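Local coordinates for NADP-dependent 2-hydroxyacid dehydrogenase (Rhizobium etli, PDB 4XCV), which probably catalyses the NADP(H)-dependent interconversion of 2-hydroxyacids and 2-oxoacids, as a member of the D-isomer specific 2-hydroxyacid dehydrogenase family, at residues I91-D96 with F312-A317; R97-R102 with A286-N291; M146-L151 with G168-R173. All coordinates share one frame; numbering follows the deposited sequence. Where two conformers were deposited one is given.

Interaction 1: residues I91-D96 with F312-A317; sequences IVRFVD and FVIDRA. With NDP (NADPH dihydro-nicotinamide-adenine-dinucleotide phosphate), chain B.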
# COMPACT_ATOMS: atom_id res chain seq x y z
N ILE A 91 -26.50 16.69 -17.05
CA ILE A 91 -25.41 17.16 -16.24
C ILE A 91 -24.36 16.07 -16.19
O ILE A 91 -24.66 14.93 -15.79
CB ILE A 91 -25.88 17.47 -14.81
CG1 ILE A 91 -26.94 18.58 -14.84
CG2 ILE A 91 -24.69 17.86 -13.95
CD1 ILE A 91 -27.77 18.67 -13.61
N VAL A 92 -23.17 16.39 -16.62
CA VAL A 92 -22.06 15.45 -16.77
C VAL A 92 -21.08 15.67 -15.63
O VAL A 92 -20.59 16.79 -15.45
CB VAL A 92 -21.35 15.65 -18.14
CG1 VAL A 92 -20.10 14.80 -18.30
CG2 VAL A 92 -22.29 15.35 -19.26
N ARG A 93 -20.77 14.62 -14.86
CA ARG A 93 -19.78 14.79 -13.80
C ARG A 93 -18.38 14.58 -14.30
O ARG A 93 -18.15 14.00 -15.35
CB ARG A 93 -20.11 13.93 -12.60
CG ARG A 93 -19.86 12.51 -12.84
CD ARG A 93 -20.43 11.72 -11.66
NE ARG A 93 -19.88 10.42 -11.63
CZ ARG A 93 -18.84 10.07 -10.87
NH1 ARG A 93 -18.22 10.91 -10.03
NH2 ARG A 93 -18.43 8.86 -10.99
N PHE A 94 -17.44 15.18 -13.60
CA PHE A 94 -16.08 15.13 -13.97
C PHE A 94 -15.54 13.84 -13.45
O PHE A 94 -15.40 13.68 -12.24
CB PHE A 94 -15.34 16.33 -13.40
CG PHE A 94 -13.86 16.29 -13.64
CD1 PHE A 94 -13.29 15.65 -14.76
CD2 PHE A 94 -13.03 16.95 -12.77
CE1 PHE A 94 -11.95 15.60 -14.93
CE2 PHE A 94 -11.66 16.96 -13.00
CZ PHE A 94 -11.13 16.28 -14.08
N VAL A 95 -15.30 12.89 -14.34
CA VAL A 95 -14.65 11.67 -14.05
C VAL A 95 -13.32 11.71 -14.75
O VAL A 95 -13.19 11.58 -15.99
CB VAL A 95 -15.48 10.42 -14.44
CG1 VAL A 95 -14.68 9.15 -14.23
CG2 VAL A 95 -16.74 10.37 -13.60
N ASP A 96 -12.34 12.06 -13.92
CA ASP A 96 -10.97 12.10 -14.39
C ASP A 96 -10.54 10.63 -14.46
O ASP A 96 -10.16 9.97 -13.44
CB ASP A 96 -10.15 12.93 -13.45
CG ASP A 96 -8.71 13.08 -13.91
OD1 ASP A 96 -8.29 12.35 -14.83
OD2 ASP A 96 -8.00 13.91 -13.28
N PHE A 312 -21.04 9.63 -18.13
CA PHE A 312 -20.96 10.16 -16.77
C PHE A 312 -22.09 11.14 -16.47
O PHE A 312 -21.91 12.10 -15.70
CB PHE A 312 -19.58 10.79 -16.47
CG PHE A 312 -18.43 9.98 -16.96
CD1 PHE A 312 -18.19 8.71 -16.44
CD2 PHE A 312 -17.64 10.44 -17.99
CE1 PHE A 312 -17.13 7.96 -16.92
CE2 PHE A 312 -16.58 9.70 -18.45
CZ PHE A 312 -16.35 8.46 -17.94
N VAL A 313 -23.25 10.90 -17.06
CA VAL A 313 -24.42 11.72 -16.83
C VAL A 313 -25.03 11.35 -15.50
O VAL A 313 -25.19 10.16 -15.20
CB VAL A 313 -25.45 11.59 -17.95
CG1 VAL A 313 -26.70 12.42 -17.68
CG2 VAL A 313 -24.84 11.95 -19.31
N ILE A 314 -25.32 12.34 -14.71
CA ILE A 314 -25.90 12.03 -13.43
C ILE A 314 -27.38 11.71 -13.53
O ILE A 314 -28.13 12.17 -14.41
CB ILE A 314 -25.60 13.09 -12.42
CG1 ILE A 314 -26.33 14.34 -12.77
CG2 ILE A 314 -24.06 13.29 -12.29
CD1 ILE A 314 -27.54 14.56 -11.94
N ASP A 315 -27.79 10.94 -12.55
CA ASP A 315 -29.17 10.49 -12.42
C ASP A 315 -29.87 11.50 -11.53
O ASP A 315 -29.69 11.52 -10.32
CB ASP A 315 -29.13 9.09 -11.77
CG ASP A 315 -30.50 8.46 -11.55
OD1 ASP A 315 -31.52 9.15 -11.48
OD2 ASP A 315 -30.49 7.21 -11.40
N ARG A 316 -30.64 12.39 -12.15
CA ARG A 316 -31.24 13.48 -11.41
C ARG A 316 -32.14 13.03 -10.27
O ARG A 316 -32.08 13.55 -9.17
CB ARG A 316 -32.07 14.41 -12.32
CG ARG A 316 -31.25 15.31 -13.22
CD ARG A 316 -30.64 16.47 -12.44
NE ARG A 316 -31.54 17.61 -12.18
CZ ARG A 316 -31.88 18.55 -13.07
NH1 ARG A 316 -31.46 18.51 -14.34
NH2 ARG A 316 -32.70 19.54 -12.68
N ALA A 317 -32.95 12.01 -10.52
CA ALA A 317 -33.87 11.53 -9.52
C ALA A 317 -33.10 10.93 -8.32
O ALA A 317 -33.52 11.07 -7.18
CB ALA A 317 -34.80 10.50 -10.14
PA NDP B . -20.10 6.77 -8.71
O1A NDP B . -19.44 6.06 -9.86
O2A NDP B . -21.31 7.65 -8.94
O5B NDP B . -20.46 5.64 -7.63
C5B NDP B . -21.23 6.01 -6.48
C4B NDP B . -21.48 4.74 -5.69
O4B NDP B . -22.13 5.10 -4.48
C3B NDP B . -22.37 3.77 -6.44
O3B NDP B . -21.95 2.42 -6.18
C2B NDP B . -23.70 4.06 -5.79
O2B NDP B . -24.64 2.95 -5.80
C1B NDP B . -23.28 4.32 -4.35
N9A NDP B . -24.29 5.04 -3.57
C8A NDP B . -24.76 6.27 -3.86
N7A NDP B . -25.77 6.58 -2.99
C5A NDP B . -25.93 5.48 -2.18
C6A NDP B . -26.83 5.15 -1.17
N6A NDP B . -27.73 6.03 -0.73
N1A NDP B . -26.73 3.95 -0.60
C2A NDP B . -25.79 3.06 -1.02
N3A NDP B . -24.90 3.30 -1.99
C4A NDP B . -25.01 4.53 -2.55
O3 NDP B . -19.02 7.67 -7.93
PN NDP B . -17.42 7.54 -7.89
O1N NDP B . -17.11 6.14 -7.48
O2N NDP B . -16.82 8.00 -9.13
O5D NDP B . -17.07 8.60 -6.77
C5D NDP B . -17.65 8.50 -5.46
C4D NDP B . -17.45 9.86 -4.79
O4D NDP B . -16.08 10.06 -4.47
C3D NDP B . -17.79 11.06 -5.63
O3D NDP B . -19.20 11.34 -5.59
C2D NDP B . -16.96 12.18 -5.02
O2D NDP B . -17.76 12.91 -4.06
C1D NDP B . -15.88 11.46 -4.26
N1N NDP B . -14.50 11.75 -4.68
C2N NDP B . -13.57 12.14 -3.75
C3N NDP B . -12.32 12.51 -4.12
C7N NDP B . -11.30 12.87 -3.18
O7N NDP B . -10.33 13.54 -3.62
N7N NDP B . -11.33 12.53 -1.90
C4N NDP B . -11.92 12.42 -5.55
C5N NDP B . -12.98 11.97 -6.42
C6N NDP B . -14.20 11.68 -6.04
P2B NDP B . -25.12 2.32 -7.22
O1X NDP B . -26.25 1.42 -6.87
O2X NDP B . -25.53 3.51 -8.08
O3X NDP B . -23.95 1.66 -7.82
O HOH W 1 -28.38 14.63 -15.90

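Interaction 2: residues R97-R102 with A286-N291; sequences RSLTTR and AVSEEN. With NDP (NADPH dihydro-nicotinamide-adenine-dinucleotide phosphate), chain B.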
# COMPACT_ATOMS: atom_id res chain seq x y z
N ARG A 97 -10.60 10.10 -15.65
CA ARG A 97 -10.21 8.70 -15.92
C ARG A 97 -8.85 8.35 -15.41
O ARG A 97 -8.61 7.19 -15.01
CB ARG A 97 -10.33 8.43 -17.45
N SER A 98 -7.92 9.33 -15.29
CA SER A 98 -6.59 9.07 -14.60
C SER A 98 -6.46 9.17 -13.08
O SER A 98 -5.48 8.76 -12.54
CB SER A 98 -5.51 10.06 -15.19
OG SER A 98 -5.66 10.26 -16.59
N LEU A 99 -7.48 9.73 -12.40
CA LEU A 99 -7.62 9.89 -10.99
C LEU A 99 -8.02 8.61 -10.25
O LEU A 99 -7.78 8.44 -9.02
CB LEU A 99 -8.70 10.92 -10.75
CG LEU A 99 -8.51 11.65 -9.47
CD1 LEU A 99 -7.10 12.25 -9.45
CD2 LEU A 99 -9.59 12.71 -9.44
N THR A 100 -8.80 7.77 -10.90
CA THR A 100 -9.22 6.51 -10.31
C THR A 100 -8.05 5.72 -9.73
O THR A 100 -8.10 5.28 -8.57
CB THR A 100 -9.94 5.66 -11.35
OG1 THR A 100 -11.04 6.43 -11.84
CG2 THR A 100 -10.40 4.37 -10.80
N THR A 101 -6.96 5.58 -10.49
CA THR A 101 -5.84 4.80 -10.03
C THR A 101 -5.16 5.46 -8.81
O THR A 101 -4.62 4.77 -7.94
CB THR A 101 -4.87 4.46 -11.19
OG1 THR A 101 -4.06 3.33 -10.83
CG2 THR A 101 -4.00 5.63 -11.58
N ARG A 102 -5.19 6.78 -8.74
CA ARG A 102 -4.60 7.50 -7.62
C ARG A 102 -5.45 7.32 -6.36
O ARG A 102 -4.93 7.16 -5.24
CB ARG A 102 -4.38 8.97 -7.94
CG ARG A 102 -3.33 9.13 -9.07
CD ARG A 102 -2.86 10.54 -9.28
NE ARG A 102 -2.11 10.89 -8.12
CZ ARG A 102 -2.40 11.85 -7.27
NH1 ARG A 102 -3.39 12.75 -7.55
NH2 ARG A 102 -1.66 11.95 -6.20
N ALA A 286 -6.86 12.39 -4.32
CA ALA A 286 -7.09 12.24 -5.73
C ALA A 286 -7.57 13.60 -6.26
O ALA A 286 -8.71 13.79 -6.49
CB ALA A 286 -8.12 11.15 -6.00
N VAL A 287 -6.67 14.54 -6.34
CA VAL A 287 -6.96 15.86 -6.90
C VAL A 287 -6.45 15.86 -8.32
O VAL A 287 -5.32 15.42 -8.61
CB VAL A 287 -6.26 16.98 -6.08
CG1 VAL A 287 -6.24 18.32 -6.83
CG2 VAL A 287 -6.90 17.12 -4.71
N SER A 288 -7.28 16.33 -9.24
CA SER A 288 -6.94 16.33 -10.68
C SER A 288 -5.84 17.32 -11.07
O SER A 288 -5.83 18.44 -10.58
CB SER A 288 -8.20 16.66 -11.49
OG SER A 288 -9.07 15.53 -11.52
N GLU A 289 -4.96 16.92 -11.98
CA GLU A 289 -4.07 17.87 -12.66
C GLU A 289 -4.96 18.90 -13.41
O GLU A 289 -5.97 18.52 -13.99
CB GLU A 289 -3.14 17.07 -13.59
CG GLU A 289 -2.13 17.85 -14.40
CD GLU A 289 -2.68 18.27 -15.74
OE1 GLU A 289 -3.03 17.37 -16.58
OE2 GLU A 289 -2.75 19.49 -15.94
N GLU A 290 -4.58 20.18 -13.35
CA GLU A 290 -5.48 21.29 -13.78
C GLU A 290 -6.12 21.24 -15.20
O GLU A 290 -7.18 21.79 -15.39
CB GLU A 290 -4.78 22.64 -13.56
CG GLU A 290 -3.53 22.86 -14.40
CD GLU A 290 -2.92 24.24 -14.19
OE1 GLU A 290 -3.34 24.96 -13.26
OE2 GLU A 290 -2.03 24.62 -14.97
N ASN A 291 -5.47 20.59 -16.15
CA ASN A 291 -5.94 20.42 -17.52
C ASN A 291 -6.89 19.27 -17.72
O ASN A 291 -7.58 19.21 -18.74
CB ASN A 291 -4.78 20.15 -18.46
CG ASN A 291 -3.92 21.36 -18.65
OD1 ASN A 291 -4.23 22.19 -19.46
ND2 ASN A 291 -2.83 21.45 -17.91
PA NDP B . -20.10 6.77 -8.71
O1A NDP B . -19.44 6.06 -9.86
O2A NDP B . -21.31 7.65 -8.94
O5B NDP B . -20.46 5.64 -7.63
C5B NDP B . -21.23 6.01 -6.48
C4B NDP B . -21.48 4.74 -5.69
O4B NDP B . -22.13 5.10 -4.48
C3B NDP B . -22.37 3.77 -6.44
O3B NDP B . -21.95 2.42 -6.18
C2B NDP B . -23.70 4.06 -5.79
O2B NDP B . -24.64 2.95 -5.80
C1B NDP B . -23.28 4.32 -4.35
N9A NDP B . -24.29 5.04 -3.57
C8A NDP B . -24.76 6.27 -3.86
N7A NDP B . -25.77 6.58 -2.99
C5A NDP B . -25.93 5.48 -2.18
C6A NDP B . -26.83 5.15 -1.17
N6A NDP B . -27.73 6.03 -0.73
N1A NDP B . -26.73 3.95 -0.60
C2A NDP B . -25.79 3.06 -1.02
N3A NDP B . -24.90 3.30 -1.99
C4A NDP B . -25.01 4.53 -2.55
O3 NDP B . -19.02 7.67 -7.93
PN NDP B . -17.42 7.54 -7.89
O1N NDP B . -17.11 6.14 -7.48
O2N NDP B . -16.82 8.00 -9.13
O5D NDP B . -17.07 8.60 -6.77
C5D NDP B . -17.65 8.50 -5.46
C4D NDP B . -17.45 9.86 -4.79
O4D NDP B . -16.08 10.06 -4.47
C3D NDP B . -17.79 11.06 -5.63
O3D NDP B . -19.20 11.34 -5.59
C2D NDP B . -16.96 12.18 -5.02
O2D NDP B . -17.76 12.91 -4.06
C1D NDP B . -15.88 11.46 -4.26
N1N NDP B . -14.50 11.75 -4.68
C2N NDP B . -13.57 12.14 -3.75
C3N NDP B . -12.32 12.51 -4.12
C7N NDP B . -11.30 12.87 -3.18
O7N NDP B . -10.33 13.54 -3.62
N7N NDP B . -11.33 12.53 -1.90
C4N NDP B . -11.92 12.42 -5.55
C5N NDP B . -12.98 11.97 -6.42
C6N NDP B . -14.20 11.68 -6.04
P2B NDP B . -25.12 2.32 -7.22
O1X NDP B . -26.25 1.42 -6.87
O2X NDP B . -25.53 3.51 -8.08
O3X NDP B . -23.95 1.66 -7.82
O HOH W 2 -3.94 14.49 -5.37
O HOH W 3 -3.56 13.72 -10.26

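Interaction 3: residues M146-L151 with G168-R173; sequences MGLGIL and GWSRTR. With NDP (NADPH dihydro-nicotinamide-adenine-dinucleotide phosphate), chain B.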
# COMPACT_ATOMS: atom_id res chain seq x y z
N MET A 146 -17.87 0.84 0.71
CA MET A 146 -19.19 1.47 0.59
C MET A 146 -19.12 2.41 -0.58
O MET A 146 -18.45 3.45 -0.57
CB MET A 146 -19.61 2.19 1.87
CG MET A 146 -19.66 1.23 3.04
SD MET A 146 -20.24 1.94 4.61
CE MET A 146 -21.96 1.81 4.46
N GLY A 147 -19.85 2.01 -1.63
CA GLY A 147 -19.77 2.71 -2.92
C GLY A 147 -18.98 1.82 -3.86
O GLY A 147 -17.79 1.53 -3.62
N LEU A 148 -19.63 1.36 -4.91
CA LEU A 148 -19.05 0.45 -5.87
C LEU A 148 -19.19 1.06 -7.25
O LEU A 148 -19.62 0.38 -8.21
CB LEU A 148 -19.73 -0.92 -5.78
CG LEU A 148 -19.50 -1.64 -4.47
CD1 LEU A 148 -20.26 -2.94 -4.50
CD2 LEU A 148 -18.01 -1.86 -4.14
N GLY A 149 -18.84 2.33 -7.37
CA GLY A 149 -18.88 3.04 -8.65
C GLY A 149 -17.50 3.01 -9.28
O GLY A 149 -16.75 2.02 -9.14
N ILE A 150 -17.15 4.06 -9.99
CA ILE A 150 -15.86 4.11 -10.66
C ILE A 150 -14.73 3.90 -9.64
O ILE A 150 -13.83 3.08 -9.84
CB ILE A 150 -15.70 5.45 -11.36
CG1 ILE A 150 -16.76 5.63 -12.47
CG2 ILE A 150 -14.29 5.61 -11.86
CD1 ILE A 150 -16.62 4.76 -13.67
N LEU A 151 -14.80 4.60 -8.50
CA LEU A 151 -13.73 4.52 -7.53
C LEU A 151 -13.80 3.22 -6.74
O LEU A 151 -12.81 2.52 -6.60
CB LEU A 151 -13.74 5.74 -6.61
CG LEU A 151 -13.54 7.05 -7.30
CD1 LEU A 151 -13.57 8.19 -6.28
CD2 LEU A 151 -12.28 7.10 -8.15
N GLY A 168 -18.62 -5.62 -0.53
CA GLY A 168 -19.08 -4.31 -0.98
C GLY A 168 -20.53 -4.06 -0.72
O GLY A 168 -21.34 -4.97 -0.55
N TRP A 169 -20.84 -2.76 -0.69
CA TRP A 169 -22.19 -2.30 -0.42
C TRP A 169 -22.47 -1.13 -1.38
O TRP A 169 -21.64 -0.25 -1.56
CB TRP A 169 -22.28 -1.86 1.04
CG TRP A 169 -23.62 -1.30 1.47
CD1 TRP A 169 -24.70 -2.04 1.89
CD2 TRP A 169 -24.01 0.07 1.58
NE1 TRP A 169 -25.71 -1.20 2.29
CE2 TRP A 169 -25.31 0.10 2.11
CE3 TRP A 169 -23.38 1.29 1.35
CZ2 TRP A 169 -25.99 1.28 2.40
CZ3 TRP A 169 -24.05 2.44 1.66
CH2 TRP A 169 -25.33 2.45 2.17
N SER A 170 -23.65 -1.15 -1.96
CA SER A 170 -24.09 -0.07 -2.87
C SER A 170 -25.58 -0.04 -2.90
O SER A 170 -26.24 -0.89 -2.33
CB SER A 170 -23.49 -0.24 -4.25
OG SER A 170 -23.75 -1.50 -4.82
N ARG A 171 -26.14 0.98 -3.54
CA ARG A 171 -27.58 1.18 -3.49
C ARG A 171 -28.31 0.02 -4.15
O ARG A 171 -29.32 -0.52 -3.62
CB ARG A 171 -27.92 2.54 -4.15
CG ARG A 171 -29.30 3.05 -3.84
CD ARG A 171 -29.46 4.52 -4.26
NE ARG A 171 -29.34 4.72 -5.71
CZ ARG A 171 -30.30 4.62 -6.63
NH1 ARG A 171 -31.54 4.32 -6.28
NH2 ARG A 171 -30.01 4.82 -7.92
N THR A 172 -27.84 -0.37 -5.31
CA THR A 172 -28.23 -1.60 -6.00
C THR A 172 -27.09 -2.57 -5.93
O THR A 172 -25.95 -2.24 -6.25
CB THR A 172 -28.58 -1.30 -7.47
OG1 THR A 172 -29.72 -0.44 -7.49
CG2 THR A 172 -28.94 -2.55 -8.21
N ARG A 173 -27.36 -3.82 -5.54
CA ARG A 173 -26.30 -4.82 -5.43
C ARG A 173 -25.55 -5.00 -6.76
O ARG A 173 -26.22 -5.14 -7.80
CB ARG A 173 -26.90 -6.15 -4.99
CG ARG A 173 -25.88 -7.27 -4.98
CD ARG A 173 -26.41 -8.55 -4.37
NE ARG A 173 -25.39 -9.56 -4.55
CZ ARG A 173 -25.35 -10.43 -5.55
NH1 ARG A 173 -26.33 -10.51 -6.44
NH2 ARG A 173 -24.30 -11.24 -5.65
PA NDP B . -20.10 6.77 -8.71
O1A NDP B . -19.44 6.06 -9.86
O2A NDP B . -21.31 7.65 -8.94
O5B NDP B . -20.46 5.64 -7.63
C5B NDP B . -21.23 6.01 -6.48
C4B NDP B . -21.48 4.74 -5.69
O4B NDP B . -22.13 5.10 -4.48
C3B NDP B . -22.37 3.77 -6.44
O3B NDP B . -21.95 2.42 -6.18
C2B NDP B . -23.70 4.06 -5.79
O2B NDP B . -24.64 2.95 -5.80
C1B NDP B . -23.28 4.32 -4.35
N9A NDP B . -24.29 5.04 -3.57
C8A NDP B . -24.76 6.27 -3.86
N7A NDP B . -25.77 6.58 -2.99
C5A NDP B . -25.93 5.48 -2.18
C6A NDP B . -26.83 5.15 -1.17
N6A NDP B . -27.73 6.03 -0.73
N1A NDP B . -26.73 3.95 -0.60
C2A NDP B . -25.79 3.06 -1.02
N3A NDP B . -24.90 3.30 -1.99
C4A NDP B . -25.01 4.53 -2.55
O3 NDP B . -19.02 7.67 -7.93
PN NDP B . -17.42 7.54 -7.89
O1N NDP B . -17.11 6.14 -7.48
O2N NDP B . -16.82 8.00 -9.13
O5D NDP B . -17.07 8.60 -6.77
C5D NDP B . -17.65 8.50 -5.46
C4D NDP B . -17.45 9.86 -4.79
O4D NDP B . -16.08 10.06 -4.47
C3D NDP B . -17.79 11.06 -5.63
O3D NDP B . -19.20 11.34 -5.59
C2D NDP B . -16.96 12.18 -5.02
O2D NDP B . -17.76 12.91 -4.06
C1D NDP B . -15.88 11.46 -4.26
N1N NDP B . -14.50 11.75 -4.68
C2N NDP B . -13.57 12.14 -3.75
C3N NDP B . -12.32 12.51 -4.12
C7N NDP B . -11.30 12.87 -3.18
O7N NDP B . -10.33 13.54 -3.62
N7N NDP B . -11.33 12.53 -1.90
C4N NDP B . -11.92 12.42 -5.55
C5N NDP B . -12.98 11.97 -6.42
C6N NDP B . -14.20 11.68 -6.04
P2B NDP B . -25.12 2.32 -7.22
O1X NDP B . -26.25 1.42 -6.87
O2X NDP B . -25.53 3.51 -8.08
O3X NDP B . -23.95 1.66 -7.82

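Interaction 1: residues I91-D96 with F312-A317
Ile-91 O is gripped twice, by Ile-314 N in a hydrogen bond of 2.9 Å and by Val-313 CA in a CA-H...O contact. Two residues on, Arg-93 N gives a second backbone bond to Phe-312 O. The two bonds flank Val-92 and Val-313, a single beta bridge. It joins the loop after helix 292-305 to strand 91-92, an outermost strand of the five-stranded parallel sheet. A water extends the pairing: it accepts from Ile-91 N and donates to Ile-314 O. Ile-91 CB meets Ile-314 CG1 at 3.8 Å, while CD1 of Ile-91 touches the bent chain of Arg-316, whose NH1 is bonded to Pro-87 O. Val-95 lies over the Phe-312 ring. Its CB stands 3.8 Å from the ring centroid, only 10° off the normal, a CH-pi contact over the face. In one of its two conformers, Arg-93 turns its guanidinium perpendicular to that ring. CG sits between the backbone N and carbonyl carbon (chi1 72°), and the extended chain beyond it carries the charged group to NADPH. There NH2 bonds the phosphate oxygen O2N of NADPH at 2.6 Å, in the guanidinium plane. Val-95 CG2 lies over one face of this group, and O2A of NADPH over the other. NH1 also bonds Ala-75 O. In this conformer the charge of Arg-93 probably helps neutralise the pyrophosphate.

Interaction 2: residues R97-R102 with A286-N291
Leu-99 meets Ala-286 at close range, and it is the first residue of 97-102 to touch the other segment. Its CG lies anti to the backbone N (chi1 -152°), which swings both methyl groups onto the loop at 286-288. CG packs on Ala-286 CB at 3.5 Å. The branches then part. CD1 rests against the backbone carbon of Ala-286, whereas CD2 comes to 3.3 Å from Ala-286 O and also touches Ser-288 OG. That hydroxyl has its polar partner in Asp-96 OD2. Ala-286 belongs to the NADPH pocket, where its O is 3.3 Å from the carboxamide oxygen O7N of the cofactor. Leu-99 and Ala-286 both lie beside the nicotinamide ring. Arg-102, three residues on, reaches the same strip of backbone through water. Its NH1 gives a bond of 2.8 Å to a water lying in the guanidinium plane, and this water also accepts from Val-287 N. A second water, weakly bonded to NH1, donates to Val-287 O at 3.0 Å. NH1 and Val-287 O do not bond directly. Arg-102 O bonds Arg-116 of the second subunit. The contact is therefore apolar at Leu-99 and hydrated at Arg-102. Helix 150-162 touches Thr-100 from its own side. The start of helix 100-116 is thus placed against the loop between strand 278-280 and helix 292-305.

Interaction 3: residues M146-L151 with G168-R173
Met-146 and Trp-169 face each other at the ends of neighbouring parallel strands in a Rossmann-type beta-alpha-beta unit, made of strand 142-146, helix 150-162 and strand 165-169. The thioether chain slants across the indole. CE lies over one face, 3.8 Å from the centroid of the six-membered ring and 26° off its normal, a CH-pi contact offset toward the rim. The bend at chi3 (85°) turns this methyl onto the ring. SD stands farther off and oblique, in a Met-aromatic contact. On the opposite face lies the adenine of NADPH, with its C2A 3.3 Å from Trp-169 CZ3. The indole is thus held between methyl and base, and its NE1 bonds Ala-184 O. An alanine in place of Trp-169 would probably leave the adenine without its aromatic backing and the Met-146 methyl without a surface to rest on. Between the backbones, Gly-147 N bonds Trp-169 O. Leu-148 sends CD1 toward Gly-168 and Ser-170, and a side chain at Gly-168 would clash with it.

Gly-147 and Gly-149 fit the GxGxxG pattern. A side chain at Gly-149 would run into the cofactor. Ile-150 N and Leu-151 N, at the start of the helix, each bond a different phosphate of the pyrophosphate. On the second segment, Ser-170 OG bonds Thr-172 O at 2.7 Å across its own turn. The extra phosphate that marks NADPH is met there by backbone: Thr-172 N bonds O1X at 2.9 Å.

All three contacts touch the same NADPH at different places. Interaction 3 lies at the ends of two neighbouring strands of the seven-stranded sheet, and its touching residues are all buried. It serves the adenine, the 2'-phosphate and the pyrophosphate, largely through backbone amides and one indole. Interactions 1 and 2 are only partly buried. Interaction 1 borders the five-stranded sheet and joins its segments by direct backbone bonds. Interaction 2 lies near the nicotinamide end, where a leucine packs directly and the polar links run through water. The first two adjoin and follow each other in the chain. Ile-150 of interaction 3 packs against Arg-93 and Val-95 of interaction 1 and Thr-100 of interaction 2.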